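Local coordinates for large terminase protein (Enterobacteria phage P22, PDB 4DKW), which packages viral DNA into empty capsids as an ATP-driven motor and cuts the genome to start and end packaging, this piece being its nuclease domain, at residues A[34-46]-A[56-70]. Sequence-based numbering, arbitrary orientation.
With SO4 (sulfate ion), chain G.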
loop_
_atom_site.group_PDB
_atom_site.type_symbol
_atom_site.label_atom_id
_atom_site.label_comp_id
_atom_site.label_asym_id
_atom_site.label_seq_id
_atom_site.Cartn_x
_atom_site.Cartn_y
_atom_site.Cartn_z
ATOM N N PHE A 34 6.390 -1.397 7.442
ATOM C CA PHE A 34 7.587 -1.109 8.223
ATOM C C PHE A 34 8.719 -2.040 7.804
ATOM O O PHE A 34 8.471 -3.150 7.321
ATOM C CB PHE A 34 7.310 -1.225 9.725
ATOM C CG PHE A 34 6.218 -0.327 10.208
ATOM C CD1 PHE A 34 6.366 1.042 10.157
ATOM C CD2 PHE A 34 5.043 -0.854 10.714
ATOM C CE1 PHE A 34 5.360 1.880 10.598
ATOM C CE2 PHE A 34 4.035 -0.025 11.165
ATOM C CZ PHE A 34 4.191 1.344 11.105
ATOM N N GLY A 35 9.955 -1.570 7.965
ATOM C CA GLY A 35 11.124 -2.364 7.621
ATOM C C GLY A 35 12.459 -1.659 7.788
ATOM O O GLY A 35 12.612 -0.502 7.394
ATOM N N TRP A 36 13.429 -2.360 8.371
ATOM C CA TRP A 36 14.791 -1.838 8.456
ATOM C C TRP A 36 15.760 -2.629 7.558
ATOM O O TRP A 36 16.303 -2.092 6.585
ATOM C CB TRP A 36 15.292 -1.799 9.905
ATOM C CG TRP A 36 16.658 -1.212 9.990
ATOM C CD1 TRP A 36 17.845 -1.890 10.026
ATOM C CD2 TRP A 36 16.991 0.183 9.999
ATOM N NE1 TRP A 36 18.895 -1.000 10.073
ATOM C CE2 TRP A 36 18.397 0.278 10.054
ATOM C CE3 TRP A 36 16.237 1.361 9.972
ATOM C CZ2 TRP A 36 19.062 1.501 10.080
ATOM C CZ3 TRP A 36 16.902 2.577 10.001
ATOM C CH2 TRP A 36 18.298 2.636 10.051
ATOM N N ASN A 37 15.974 -3.901 7.889
ATOM C CA ASN A 37 16.780 -4.776 7.043
ATOM C C ASN A 37 16.063 -5.062 5.733
ATOM O O ASN A 37 16.677 -5.066 4.663
ATOM C CB ASN A 37 17.101 -6.083 7.762
ATOM C CG ASN A 37 17.994 -5.878 8.971
ATOM O OD1 ASN A 37 18.881 -5.018 8.968
ATOM N ND2 ASN A 37 17.757 -6.663 10.021
ATOM N N HIS A 38 14.762 -5.325 5.839
ATOM C CA HIS A 38 13.878 -5.381 4.682
ATOM C C HIS A 38 13.507 -3.954 4.311
ATOM O O HIS A 38 13.543 -3.060 5.159
ATOM C CB HIS A 38 12.606 -6.174 5.006
ATOM C CG HIS A 38 12.854 -7.611 5.347
ATOM N ND1 HIS A 38 13.189 -8.023 6.618
ATOM C CD2 HIS A 38 12.811 -8.730 4.587
ATOM C CE1 HIS A 38 13.342 -9.335 6.628
ATOM N NE2 HIS A 38 13.120 -9.788 5.407
ATOM N N PRO A 39 13.162 -3.726 3.040
ATOM C CA PRO A 39 12.742 -2.366 2.686
ATOM C C PRO A 39 11.456 -1.969 3.410
ATOM O O PRO A 39 10.583 -2.804 3.618
ATOM C CB PRO A 39 12.472 -2.463 1.176
ATOM C CG PRO A 39 13.307 -3.620 0.724
ATOM C CD PRO A 39 13.278 -4.601 1.861
ATOM N N GLN A 40 11.341 -0.711 3.803
ATOM C CA GLN A 40 10.030 -0.173 4.132
ATOM C C GLN A 40 9.388 0.376 2.853
ATOM O O GLN A 40 10.078 0.644 1.861
ATOM C CB GLN A 40 10.140 0.921 5.197
ATOM C CG GLN A 40 10.844 2.189 4.742
ATOM C CD GLN A 40 10.798 3.271 5.804
ATOM O OE1 GLN A 40 9.739 3.840 6.081
ATOM N NE2 GLN A 40 11.942 3.549 6.417
ATOM N N ALA A 41 8.068 0.524 2.867
ATOM C CA ALA A 41 7.368 1.164 1.757
ATOM C C ALA A 41 6.333 2.162 2.259
ATOM O O ALA A 41 5.620 1.897 3.226
ATOM C CB ALA A 41 6.708 0.119 0.848
ATOM N N HIS A 42 6.267 3.319 1.614
ATOM C CA HIS A 42 5.162 4.242 1.836
ATOM C C HIS A 42 4.492 4.513 0.491
ATOM O O HIS A 42 5.167 4.895 -0.466
ATOM C CB HIS A 42 5.655 5.553 2.454
ATOM C CG HIS A 42 4.553 6.409 2.998
ATOM N ND1 HIS A 42 4.091 6.288 4.290
ATOM C CD2 HIS A 42 3.801 7.370 2.416
ATOM C CE1 HIS A 42 3.108 7.151 4.483
ATOM N NE2 HIS A 42 2.918 7.823 3.367
ATOM N N ILE A 43 3.178 4.303 0.412
ATOM C CA ILE A 43 2.456 4.448 -0.853
ATOM C C ILE A 43 1.314 5.431 -0.724
ATOM O O ILE A 43 0.893 5.765 0.378
ATOM C CB ILE A 43 1.898 3.094 -1.379
ATOM C CG1 ILE A 43 0.845 2.512 -0.421
ATOM C CG2 ILE A 43 3.043 2.094 -1.595
ATOM C CD1 ILE A 43 -0.646 2.922 -0.685
ATOM N N GLN A 44 0.812 5.887 -1.862
ATOM C CA GLN A 44 -0.393 6.702 -1.885
ATOM C C GLN A 44 -1.342 6.151 -2.936
ATOM O O GLN A 44 -0.965 5.915 -4.086
ATOM C CB GLN A 44 -0.094 8.184 -2.156
ATOM C CG GLN A 44 -1.348 9.062 -2.152
ATOM C CD GLN A 44 -1.023 10.542 -2.165
ATOM O OE1 GLN A 44 -1.141 11.206 -3.193
ATOM N NE2 GLN A 44 -0.601 11.066 -1.019
ATOM N N LEU A 45 -2.581 5.952 -2.521
ATOM C CA LEU A 45 -3.594 5.384 -3.362
ATOM C C LEU A 45 -4.677 6.434 -3.562
ATOM O O LEU A 45 -5.067 7.117 -2.612
ATOM C CB LEU A 45 -4.150 4.160 -2.636
ATOM C CG LEU A 45 -5.027 3.117 -3.299
ATOM C CD1 LEU A 45 -4.313 2.456 -4.487
ATOM C CD2 LEU A 45 -5.389 2.097 -2.236
ATOM N N TRP A 46 -5.143 6.597 -4.797
ATOM C CA TRP A 46 -6.274 7.480 -5.056
ATOM C C TRP A 46 -7.473 6.619 -5.384
ATOM O O TRP A 46 -7.336 5.590 -6.052
ATOM C CB TRP A 46 -5.994 8.422 -6.224
ATOM C CG TRP A 46 -4.833 9.327 -6.015
ATOM C CD1 TRP A 46 -4.141 9.528 -4.856
ATOM C CD2 TRP A 46 -4.217 10.162 -7.003
ATOM N NE1 TRP A 46 -3.135 10.442 -5.058
ATOM C CE2 TRP A 46 -3.162 10.848 -6.366
ATOM C CE3 TRP A 46 -4.466 10.403 -8.363
ATOM C CZ2 TRP A 46 -2.343 11.750 -7.052
ATOM C CZ3 TRP A 46 -3.654 11.303 -9.039
ATOM C CH2 TRP A 46 -2.605 11.965 -8.383
ATOM N N LEU A 56 -2.787 3.644 -7.876
ATOM C CA LEU A 56 -1.607 3.682 -7.042
ATOM C C LEU A 56 -0.743 4.803 -7.610
ATOM O O LEU A 56 -0.112 4.637 -8.648
ATOM C CB LEU A 56 -0.885 2.338 -7.074
ATOM C CG LEU A 56 0.335 2.257 -6.157
ATOM C CD1 LEU A 56 -0.070 2.516 -4.710
ATOM C CD2 LEU A 56 0.985 0.898 -6.298
ATOM N N ALA A 57 -0.747 5.957 -6.941
ATOM C CA ALA A 57 -0.182 7.179 -7.511
ATOM C C ALA A 57 1.248 7.511 -7.056
ATOM O O ALA A 57 1.992 8.159 -7.784
ATOM C CB ALA A 57 -1.111 8.355 -7.227
ATOM N N ARG A 58 1.623 7.094 -5.848
ATOM C CA ARG A 58 2.963 7.365 -5.337
ATOM C C ARG A 58 3.504 6.132 -4.629
ATOM O O ARG A 58 2.773 5.462 -3.913
ATOM C CB ARG A 58 2.961 8.546 -4.359
ATOM C CG ARG A 58 2.273 9.810 -4.845
ATOM C CD ARG A 58 3.175 10.594 -5.756
ATOM N NE ARG A 58 2.639 11.924 -6.036
ATOM C CZ ARG A 58 1.876 12.222 -7.085
ATOM N NH1 ARG A 58 1.542 11.283 -7.970
ATOM N NH2 ARG A 58 1.444 13.464 -7.253
ATOM N N VAL A 59 4.785 5.838 -4.847
ATOM C CA VAL A 59 5.463 4.708 -4.216
ATOM C C VAL A 59 6.883 5.088 -3.825
ATOM O O VAL A 59 7.620 5.661 -4.630
ATOM C CB VAL A 59 5.531 3.489 -5.153
ATOM C CG1 VAL A 59 6.562 2.499 -4.665
ATOM C CG2 VAL A 59 4.159 2.828 -5.275
ATOM N N TRP A 60 7.254 4.778 -2.586
ATOM C CA TRP A 60 8.618 4.956 -2.114
ATOM C C TRP A 60 9.021 3.701 -1.350
ATOM O O TRP A 60 8.297 3.239 -0.469
ATOM C CB TRP A 60 8.731 6.204 -1.233
ATOM C CG TRP A 60 10.105 6.434 -0.633
ATOM C CD1 TRP A 60 11.186 7.010 -1.243
ATOM C CD2 TRP A 60 10.524 6.114 0.706
ATOM N NE1 TRP A 60 12.254 7.058 -0.370
ATOM C CE2 TRP A 60 11.871 6.517 0.831
ATOM C CE3 TRP A 60 9.891 5.518 1.808
ATOM C CZ2 TRP A 60 12.597 6.341 2.009
ATOM C CZ3 TRP A 60 10.613 5.344 2.977
ATOM C CH2 TRP A 60 11.954 5.755 3.068
ATOM N N LYS A 61 10.167 3.138 -1.706
ATOM C CA LYS A 61 10.639 1.903 -1.093
ATOM C C LYS A 61 12.128 2.010 -0.798
ATOM O O LYS A 61 12.912 2.362 -1.686
ATOM C CB LYS A 61 10.377 0.736 -2.042
ATOM C CG LYS A 61 10.874 -0.609 -1.551
ATOM C CD LYS A 61 10.512 -1.704 -2.545
ATOM C CE LYS A 61 11.066 -3.046 -2.097
ATOM N NZ LYS A 61 10.549 -4.140 -2.946
ATOM N N LYS A 62 12.522 1.721 0.444
ATOM C CA LYS A 62 13.918 1.874 0.836
ATOM C C LYS A 62 14.304 1.089 2.087
ATOM O O LYS A 62 13.560 1.060 3.071
ATOM C CB LYS A 62 14.274 3.355 1.025
ATOM C CG LYS A 62 15.656 3.709 0.490
ATOM C CD LYS A 62 16.066 5.112 0.858
ATOM C CE LYS A 62 17.347 5.506 0.146
ATOM N NZ LYS A 62 18.495 4.617 0.489
ATOM N N SER A 63 15.474 0.453 2.034
ATOM C CA SER A 63 16.048 -0.245 3.186
ATOM C C SER A 63 16.791 0.719 4.104
ATOM O O SER A 63 17.297 1.752 3.668
ATOM C CB SER A 63 17.022 -1.338 2.736
ATOM O OG SER A 63 16.376 -2.363 2.003
ATOM N N GLU A 64 16.858 0.358 5.379
ATOM C CA GLU A 64 17.688 1.058 6.358
ATOM C C GLU A 64 17.461 2.567 6.415
ATOM O O GLU A 64 18.413 3.349 6.424
ATOM C CB GLU A 64 19.165 0.734 6.135
ATOM C CG GLU A 64 19.484 -0.742 6.322
ATOM C CD GLU A 64 20.900 -1.097 5.924
ATOM O OE1 GLU A 64 21.598 -0.228 5.357
ATOM O OE2 GLU A 64 21.313 -2.248 6.180
ATOM N N ASN A 65 16.191 2.958 6.440
ATOM C CA ASN A 65 15.805 4.345 6.685
ATOM C C ASN A 65 14.940 4.463 7.937
ATOM O O ASN A 65 14.087 3.613 8.208
ATOM C CB ASN A 65 15.059 4.938 5.479
ATOM C CG ASN A 65 15.989 5.605 4.478
ATOM O OD1 ASN A 65 17.150 5.212 4.325
ATOM N ND2 ASN A 65 15.481 6.630 3.796
ATOM N N THR A 66 15.173 5.516 8.708
ATOM C CA THR A 66 14.359 5.781 9.878
ATOM C C THR A 66 13.040 6.407 9.449
ATOM O O THR A 66 12.841 6.707 8.270
ATOM C CB THR A 66 15.076 6.740 10.842
ATOM O OG1 THR A 66 15.260 8.006 10.200
ATOM C CG2 THR A 66 16.429 6.185 11.237
ATOM N N ALA A 67 12.138 6.604 10.407
ATOM C CA ALA A 67 10.871 7.272 10.131
ATOM C C ALA A 67 11.092 8.734 9.727
ATOM O O ALA A 67 10.381 9.254 8.863
ATOM C CB ALA A 67 9.941 7.176 11.338
ATOM N N VAL A 68 12.080 9.382 10.352
ATOM C CA VAL A 68 12.454 10.761 10.028
ATOM C C VAL A 68 12.941 10.877 8.584
ATOM O O VAL A 68 12.621 11.840 7.888
ATOM C CB VAL A 68 13.537 11.293 11.008
ATOM C CG1 VAL A 68 13.973 12.709 10.637
ATOM C CG2 VAL A 68 13.038 11.223 12.451
ATOM N N GLN A 69 13.707 9.884 8.136
ATOM C CA GLN A 69 14.166 9.843 6.753
ATOM C C GLN A 69 13.027 9.551 5.780
ATOM O O GLN A 69 12.991 10.115 4.686
ATOM C CB GLN A 69 15.280 8.817 6.564
ATOM C CG GLN A 69 16.554 9.131 7.337
ATOM C CD GLN A 69 17.601 8.048 7.181
ATOM O OE1 GLN A 69 17.598 7.056 7.911
ATOM N NE2 GLN A 69 18.498 8.226 6.220
ATOM N N ALA A 70 12.110 8.666 6.170
ATOM C CA ALA A 70 10.953 8.368 5.338
ATOM C C ALA A 70 10.140 9.640 5.113
ATOM O O ALA A 70 9.818 9.990 3.977
ATOM C CB ALA A 70 10.093 7.285 5.977
HETATM S S SO4 G . 15.909 -1.115 -2.038
HETATM O O1 SO4 G . 14.827 -1.972 -2.511
HETATM O O2 SO4 G . 15.822 0.185 -2.696
HETATM O O3 SO4 G . 15.795 -0.938 -0.594
HETATM O O4 SO4 G . 17.193 -1.734 -2.350
HETATM O O HOH W 1 13.919 1.641 5.642
#
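Q44 faces both A57 and R58, so the antiparallel hairpin formed by 40-46 and 56-62 carries a classic beta bulge at its buried end. The carbonyl oxygen of Q44 takes A57 N at 2.9 Å, while R58 N reaches the same oxygen only weakly. The bulge points A57 at W46: the methyl CB lies 3.5 Å from the centroid of the indole's five-membered ring, a CH-pi contact over the face where a small residue suits the close approach. W46 NE1 donates to Q44 OE1 at 2.8 Å in a nearly straight bond (173°) that, together with A57 over the face, helps to set the ring's rotation; the extended chain of Q44 (chi1 -179°) carries OE1 into the indole plane. On one face of the hairpin, the branched I43 packs CG2 on V59 CG2 at 3.9 Å and meets L56 CD1 with CB, against helix 171-181. On the other, the amide of Q40 sits at the edge of the W60 ring, planes 70° apart, and its OE1 accepts from Y104 and Q32.

The far end is looser. W36, exposed and poorly ordered, lays its six-membered ring over E64 CA, 3.7 Å from the centroid, and E64 N returns to W36 O at 2.8 Å. Between the two loops, a water accepts from Q40 NE2 and N65 N. S63 OG donates to a sulfate, probably from the crystallisation liquor, and T66 and Q69 form a capping box opening helix 67-78.

In the RNase H-like sheet, A41 lies against the catalytic magnesium ligand D33 and P39 against D171. The chemistry implies a well-packed, probably stiffer end, apolar on one face and polar-paired on the other, and a metal-site loop of H38 and P39 where W36 and H38 are probably more mobile.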